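Local atomic coordinates of aminotransferase class-III (Sphaerobacter thermophilus DSM 20745, PDB entry 6K8H), a protein that belongs to the class-III aminotransferases, a family of pyridoxal phosphate-dependent proteins, and is built as an assembly of two chains. Residues N319-P322 with V323-V326; R64-F67 with V68-Y71; R240-E243 with I244-A247. All blocks are in the same frame, centred on the assembly; numbering follows the deposited sequence.

In the fold
Along the chain come interactions 2, 3 and 1, in that order, each a local contact on continuous backbone. Interaction 2 marks the exit from strand 63-66 of the four-stranded mixed sheet into the short, weakly bonded helical turn at 69-72. Interaction 3 sits on helix 235-248, which joins strands 216-221 and 251-255 of the large mixed sheet. Interaction 1 starts helix 322-334. Centre to centre, interactions 1 and 2 are about 24 Å apart, while interaction 3 lies about 35 Å from the first and about 37 Å from the second, across the chain's centre from the latter. Interactions 1 and 2 both touch the second subunit, so both help form the dimer interface; interaction 3 touches no other chain.

Interaction 1. Residues N319-P322 with V323-V326; sequences NANP and VTMV
Asn-321 and Thr-324 hold each other by their side chains at the start of a helix, crossing at about a right angle. OD1 of Asn-321 takes the backbone N of Thr-324 at 2.9 Å in an almost straight bond (176°), although the donor stands well above the carbonyl plane instead of in it. The other end of the same amide works too: ND2 of Asn-321 gives a more bent bond, 3.0 Å long, to OG1 of Thr-324. What folds the amide back over the first turn is its torsion, with CG set between the backbone N and the carbonyl carbon (chi1 73°). A water bridges the two side chains, donating to Asn-321 OD1 at 2.9 Å and lying 2.9 Å from Thr-324 OG1. With ND2 also bonded to Phe-318 O and Thr-324 OG1 to Pro-289 O of the same chain, the rotation of the amide is well fixed.

On another side of the turn Met-325 packs closely. It doubles back through bends at chi2 and chi3, laying its CG 3.4 Å from the carbonyl oxygen of Ala-320 and its SD 4.0 Å from Ala-320 CB, while its backbone N reaches Asn-321 O at 3.0 Å. The looser side belongs to Val-326, which is partly exposed; it is tied by its N to Pro-322 O, and its side chain rests on helices 81-91 and 102-114. Phe-288 and Pro-289 of the second subunit pack on Val-323 and Asn-321, and the side chain of Asn-321 is about 10 Å from a bound (5-hydroxy-4,6-dimethylpyridin-3-yl)methyl dihydrogen phosphate. The whole arrangement is an asparagine N-cap, opening helix 322-334 beside the subunit interface.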
loop_
_atom_site.group_PDB
_atom_site.type_symbol
_atom_site.label_atom_id
_atom_site.label_comp_id
_atom_site.label_asym_id
_atom_site.label_seq_id
_atom_site.Cartn_x
_atom_site.Cartn_y
_atom_site.Cartn_z
ATOM N N ASN B 319 6.894 -4.189 3.519
ATOM C CA ASN B 319 7.620 -2.967 3.937
ATOM C C ASN B 319 9.121 -3.236 3.807
ATOM O O ASN B 319 9.582 -4.262 4.306
ATOM C CB ASN B 319 7.389 -2.622 5.413
ATOM C CG ASN B 319 5.966 -2.237 5.757
ATOM O OD1 ASN B 319 5.092 -2.261 4.909
ATOM N ND2 ASN B 319 5.739 -1.865 7.003
ATOM N N ALA B 320 9.826 -2.319 3.153
ATOM C CA ALA B 320 11.286 -2.369 3.055
ATOM C C ALA B 320 11.771 -3.665 2.400
ATOM O O ALA B 320 12.864 -4.147 2.694
ATOM C CB ALA B 320 11.945 -2.176 4.427
ATOM N N ASN B 321 10.979 -4.229 1.490
ATOM C CA ASN B 321 11.454 -5.394 0.764
ATOM C C ASN B 321 12.716 -5.016 -0.013
ATOM O O ASN B 321 12.880 -3.865 -0.429
ATOM C CB ASN B 321 10.374 -5.932 -0.168
ATOM C CG ASN B 321 10.165 -5.053 -1.383
ATOM O OD1 ASN B 321 10.873 -5.185 -2.382
ATOM N ND2 ASN B 321 9.193 -4.147 -1.305
ATOM N N PRO B 322 13.661 -5.944 -0.156
ATOM C CA PRO B 322 14.964 -5.567 -0.732
ATOM C C PRO B 322 14.895 -5.118 -2.183
ATOM O O PRO B 322 15.741 -4.328 -2.609
ATOM C CB PRO B 322 15.797 -6.846 -0.577
ATOM C CG PRO B 322 15.173 -7.544 0.605
ATOM C CD PRO B 322 13.696 -7.265 0.489
ATOM N N VAL B 323 13.932 -5.577 -2.972
ATOM C CA VAL B 323 13.876 -5.094 -4.344
ATOM C C VAL B 323 13.593 -3.597 -4.366
ATOM O O VAL B 323 14.324 -2.824 -4.994
ATOM C CB VAL B 323 12.851 -5.888 -5.167
ATOM C CG1 VAL B 323 12.706 -5.251 -6.532
ATOM C CG2 VAL B 323 13.323 -7.327 -5.293
ATOM N N THR B 324 12.525 -3.166 -3.688
ATOM C CA THR B 324 12.221 -1.739 -3.619
ATOM C C THR B 324 13.367 -0.950 -2.997
ATOM O O THR B 324 13.692 0.148 -3.459
ATOM C CB THR B 324 10.939 -1.509 -2.824
ATOM O OG1 THR B 324 9.853 -2.190 -3.457
ATOM C CG2 THR B 324 10.615 0.006 -2.711
ATOM N N MET B 325 14.016 -1.505 -1.967
ATOM C CA MET B 325 15.089 -0.768 -1.299
ATOM C C MET B 325 16.286 -0.576 -2.220
ATOM O O MET B 325 16.865 0.512 -2.273
ATOM C CB MET B 325 15.508 -1.489 -0.016
ATOM C CG MET B 325 14.406 -1.553 1.036
ATOM S SD MET B 325 13.888 0.048 1.707
ATOM C CE MET B 325 12.511 0.469 0.623
ATOM N N VAL B 326 16.656 -1.622 -2.966
ATOM C CA VAL B 326 17.790 -1.551 -3.878
ATOM C C VAL B 326 17.477 -0.645 -5.070
ATOM O O VAL B 326 18.303 0.188 -5.471
ATOM C CB VAL B 326 18.181 -2.979 -4.295
ATOM C CG1 VAL B 326 19.007 -2.967 -5.536
ATOM C CG2 VAL B 326 18.938 -3.670 -3.133
HETATM O O HOH W 1 9.412 -4.752 -4.838
#

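Interaction 2. Residues R64-F67 with V68-Y71; sequences RLDF and VNNY
The carboxylate of Asp-66 and the amide of Asn-69 lie stacked, their planes only 12° apart, and the two side chains slide past each other in opposite directions. CG of Asn-69 sits 4.0 Å from Asp-66 OD1 across the stack, and it lies 3.7 Å from Asp-66 O. Asp-66 points its CG away from its own N (chi1 -168°), which carries OD1 forward, along the chain, to the next amides. There OD1 collects two backbone N-H groups from different directions. Val-68 N meets Asp-66 OD1 nearly along the C-O axis at 2.8 Å. Asn-69 N drops in on Asp-66 OD1 from well above the carboxylate plane, at 2.7 Å.

The first of these bonds, from a side-chain oxygen to the N-H two residues on, makes an Asx turn. It takes the chain out of strand 63-66 and into a weakly bonded turn in which Asn-69, Asn-70 and Tyr-71 all have phi and psi near 50°, a left-handed helical sense that is unusual for three residues running.

The second carboxylate oxygen is used as well. Asp-66 OD2 receives a bond of 2.7 Å from a water that in turn accepts from Asn-70 N at 2.9 Å, and His-78 NE2 is a further partner of OD2. A buried acid gripped by this many donors is probably stabilised as the charged form. On another side of the turn, Val-68 lays its CG1 over one face of the Tyr-71 ring, 3.8 Å above the plane and displaced toward the rim. Ala-98 of the second subunit packs against both of these side chains, and Asn-70 ND2 bonds to Thr-317 O of that subunit.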
loop_
_atom_site.group_PDB
_atom_site.type_symbol
_atom_site.label_atom_id
_atom_site.label_comp_id
_atom_site.label_asym_id
_atom_site.label_seq_id
_atom_site.Cartn_x
_atom_site.Cartn_y
_atom_site.Cartn_z
ATOM N N ARG B 64 5.259 7.590 -28.003
ATOM C CA ARG B 64 5.126 8.968 -27.557
ATOM C C ARG B 64 6.235 9.279 -26.559
ATOM O O ARG B 64 6.693 8.399 -25.828
ATOM C CB ARG B 64 3.750 9.228 -26.918
ATOM C CG ARG B 64 2.539 8.846 -27.783
ATOM C CD ARG B 64 1.220 8.932 -26.986
ATOM N NE ARG B 64 0.045 8.704 -27.841
ATOM C CZ ARG B 64 -0.518 7.515 -28.069
ATOM N NH1 ARG B 64 -0.029 6.416 -27.501
ATOM N NH2 ARG B 64 -1.593 7.421 -28.857
ATOM N N LEU B 65 6.664 10.536 -26.526
ATOM C CA LEU B 65 7.545 10.974 -25.449
ATOM C C LEU B 65 6.746 11.048 -24.153
ATOM O O LEU B 65 5.675 11.665 -24.110
ATOM C CB LEU B 65 8.155 12.336 -25.776
ATOM C CG LEU B 65 9.246 12.350 -26.850
ATOM C CD1 LEU B 65 9.624 13.779 -27.175
ATOM C CD2 LEU B 65 10.466 11.559 -26.377
ATOM N N ASP B 66 7.255 10.412 -23.096
ATOM C CA ASP B 66 6.497 10.232 -21.855
ATOM C C ASP B 66 6.804 11.389 -20.908
ATOM O O ASP B 66 7.904 11.464 -20.348
ATOM C CB ASP B 66 6.836 8.893 -21.201
ATOM C CG ASP B 66 5.880 8.524 -20.070
ATOM O OD1 ASP B 66 5.216 9.423 -19.517
ATOM O OD2 ASP B 66 5.785 7.320 -19.725
ATOM N N PHE B 67 5.844 12.307 -20.759
ATOM C CA PHE B 67 5.914 13.379 -19.775
ATOM C C PHE B 67 4.993 13.131 -18.582
ATOM O O PHE B 67 4.662 14.072 -17.852
ATOM C CB PHE B 67 5.588 14.722 -20.415
ATOM C CG PHE B 67 6.648 15.209 -21.350
ATOM C CD1 PHE B 67 6.723 14.722 -22.644
ATOM C CD2 PHE B 67 7.572 16.152 -20.938
ATOM C CE1 PHE B 67 7.707 15.183 -23.528
ATOM C CE2 PHE B 67 8.558 16.613 -21.799
ATOM C CZ PHE B 67 8.627 16.125 -23.091
ATOM N N VAL B 68 4.559 11.892 -18.376
ATOM C CA VAL B 68 3.781 11.513 -17.201
ATOM C C VAL B 68 4.612 10.668 -16.249
ATOM O O VAL B 68 4.638 10.926 -15.048
ATOM C CB VAL B 68 2.483 10.776 -17.599
ATOM C CG1 VAL B 68 1.626 10.490 -16.360
ATOM C CG2 VAL B 68 1.711 11.569 -18.639
ATOM N N ASN B 69 5.291 9.643 -16.778
ATOM C CA ASN B 69 6.228 8.821 -16.013
ATOM C C ASN B 69 5.586 8.274 -14.742
ATOM O O ASN B 69 6.099 8.434 -13.630
ATOM C CB ASN B 69 7.493 9.611 -15.702
ATOM C CG ASN B 69 8.152 10.130 -16.953
ATOM O OD1 ASN B 69 8.117 11.334 -17.243
ATOM N ND2 ASN B 69 8.744 9.222 -17.721
ATOM N N ASN B 70 4.441 7.621 -14.931
ATOM C CA ASN B 70 3.647 7.063 -13.837
ATOM C C ASN B 70 3.414 8.115 -12.753
ATOM O O ASN B 70 3.654 7.896 -11.562
ATOM C CB ASN B 70 4.292 5.806 -13.260
ATOM C CG ASN B 70 3.264 4.882 -12.650
ATOM O OD1 ASN B 70 2.120 4.875 -13.089
ATOM N ND2 ASN B 70 3.653 4.115 -11.635
ATOM N N TYR B 71 2.951 9.284 -13.197
ATOM C CA TYR B 71 2.635 10.410 -12.326
ATOM C C TYR B 71 3.834 10.800 -11.460
ATOM O O TYR B 71 3.732 10.956 -10.245
ATOM C CB TYR B 71 1.375 10.120 -11.506
ATOM C CG TYR B 71 0.162 10.312 -12.407
ATOM C CD1 TYR B 71 -0.293 9.284 -13.226
ATOM C CD2 TYR B 71 -0.451 11.550 -12.513
ATOM C CE1 TYR B 71 -1.370 9.478 -14.095
ATOM C CE2 TYR B 71 -1.530 11.753 -13.361
ATOM C CZ TYR B 71 -1.981 10.720 -14.156
ATOM O OH TYR B 71 -3.050 10.934 -15.005
HETATM O O HOH W 2 4.304 6.617 -17.611
#

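Interaction 3. Residues R240-E243 with I244-A247; sequences RLRE and ITRA
The guanidinium of Arg-242 has the backbone N of Arg-246 at its edge, near its plane, with NH2 of the arginine 3.6 Å from that N. Thr-245 OG1 approaches the group obliquely and takes a weak, strongly bent bond of 3.1 Å from Arg-242 NH2. Bends at chi2 (74°) and chi3 (-78°) turn the arginine forward along the helix, toward the following turn, and the two side chains cross at about a right angle. Its stronger partners lie beyond the helix: NH2 forms a salt bridge with Asp-276 and NH1 bonds to Thr-274 O, whereas the buried NE has none.

Thr-245 OG1 is placed over the preceding turn, 2.8 Å from Leu-241 O and 3.1 Å from Arg-242 O, and its one proton may serve either. Thr-245 CG2 also touches Leu-241 CD1 at 4.1 Å, and Ile-244 CG2 is 4.4 Å from Leu-241 CD1.

Helix 235-248 is the crossover of a beta-alpha-beta unit in the large mixed sheet. Leu-241 and Thr-245 face strands 216-221 and 251-255, while Leu-241 and Ile-244 also pack on Ile-209 of helix 202-211.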
loop_
_atom_site.group_PDB
_atom_site.type_symbol
_atom_site.label_atom_id
_atom_site.label_comp_id
_atom_site.label_asym_id
_atom_site.label_seq_id
_atom_site.Cartn_x
_atom_site.Cartn_y
_atom_site.Cartn_z
ATOM N N ARG B 240 4.074 31.043 8.728
ATOM C CA ARG B 240 3.081 31.244 9.777
ATOM C C ARG B 240 2.369 29.947 10.142
ATOM O O ARG B 240 2.017 29.742 11.314
ATOM C CB ARG B 240 2.090 32.316 9.341
ATOM C CG ARG B 240 2.723 33.706 9.358
ATOM C CD ARG B 240 1.823 34.751 8.726
ATOM N NE ARG B 240 0.494 34.777 9.336
ATOM C CZ ARG B 240 -0.385 35.756 9.153
ATOM N NH1 ARG B 240 -0.071 36.795 8.384
ATOM N NH2 ARG B 240 -1.576 35.691 9.731
ATOM N N LEU B 241 2.152 29.063 9.161
ATOM C CA LEU B 241 1.607 27.744 9.464
ATOM C C LEU B 241 2.545 26.973 10.383
ATOM O O LEU B 241 2.095 26.329 11.348
ATOM C CB LEU B 241 1.357 26.957 8.166
ATOM C CG LEU B 241 0.805 25.527 8.324
ATOM C CD1 LEU B 241 -0.543 25.539 9.029
ATOM C CD2 LEU B 241 0.703 24.804 6.968
ATOM N N ARG B 242 3.857 27.027 10.103
ATOM C CA ARG B 242 4.816 26.366 10.986
ATOM C C ARG B 242 4.751 26.950 12.397
ATOM O O ARG B 242 4.761 26.204 13.391
ATOM C CB ARG B 242 6.229 26.464 10.404
ATOM C CG ARG B 242 7.353 26.031 11.359
ATOM C CD ARG B 242 7.422 24.503 11.530
ATOM N NE ARG B 242 6.384 24.003 12.430
ATOM C CZ ARG B 242 6.280 22.743 12.846
ATOM N NH1 ARG B 242 7.154 21.827 12.447
ATOM N NH2 ARG B 242 5.291 22.400 13.662
ATOM N N GLU B 243 4.647 28.281 12.506
ATOM C CA GLU B 243 4.626 28.904 13.833
ATOM C C GLU B 243 3.385 28.496 14.619
ATOM O O GLU B 243 3.472 28.146 15.804
ATOM C CB GLU B 243 4.702 30.430 13.723
ATOM C CG GLU B 243 6.020 30.954 13.192
ATOM C CD GLU B 243 7.026 31.248 14.292
ATOM O OE1 GLU B 243 7.170 30.414 15.214
ATOM O OE2 GLU B 243 7.671 32.326 14.243
ATOM N N ILE B 244 2.217 28.521 13.978
ATOM C CA ILE B 244 0.997 28.275 14.746
ATOM C C ILE B 244 0.888 26.805 15.129
ATOM O O ILE B 244 0.434 26.484 16.235
ATOM C CB ILE B 244 -0.258 28.767 13.992
ATOM C CG1 ILE B 244 -1.496 28.647 14.890
ATOM C CG2 ILE B 244 -0.473 28.003 12.692
ATOM C CD1 ILE B 244 -2.729 29.334 14.343
ATOM N N THR B 245 1.301 25.884 14.236
ATOM C CA THR B 245 1.269 24.474 14.619
ATOM C C THR B 245 2.260 24.186 15.738
ATOM O O THR B 245 1.957 23.418 16.658
ATOM C CB THR B 245 1.545 23.562 13.423
ATOM O OG1 THR B 245 2.743 23.976 12.753
ATOM C CG2 THR B 245 0.367 23.575 12.453
ATOM N N ARG B 246 3.455 24.785 15.682
ATOM C CA ARG B 246 4.401 24.590 16.775
ATOM C C ARG B 246 3.852 25.144 18.089
ATOM O O ARG B 246 3.989 24.513 19.146
ATOM C CB ARG B 246 5.734 25.243 16.421
ATOM C CG ARG B 246 6.719 25.271 17.563
ATOM C CD ARG B 246 7.402 23.923 17.764
ATOM N NE ARG B 246 8.598 24.087 18.590
ATOM C CZ ARG B 246 9.807 24.366 18.108
ATOM N NH1 ARG B 246 9.990 24.494 16.797
ATOM N NH2 ARG B 246 10.834 24.518 18.941
ATOM N N ALA B 247 3.196 26.305 18.042
ATOM C CA ALA B 247 2.669 26.892 19.277
ATOM C C ALA B 247 1.639 25.990 19.935
ATOM O O ALA B 247 1.529 25.965 21.170
ATOM C CB ALA B 247 2.049 28.261 19.000
#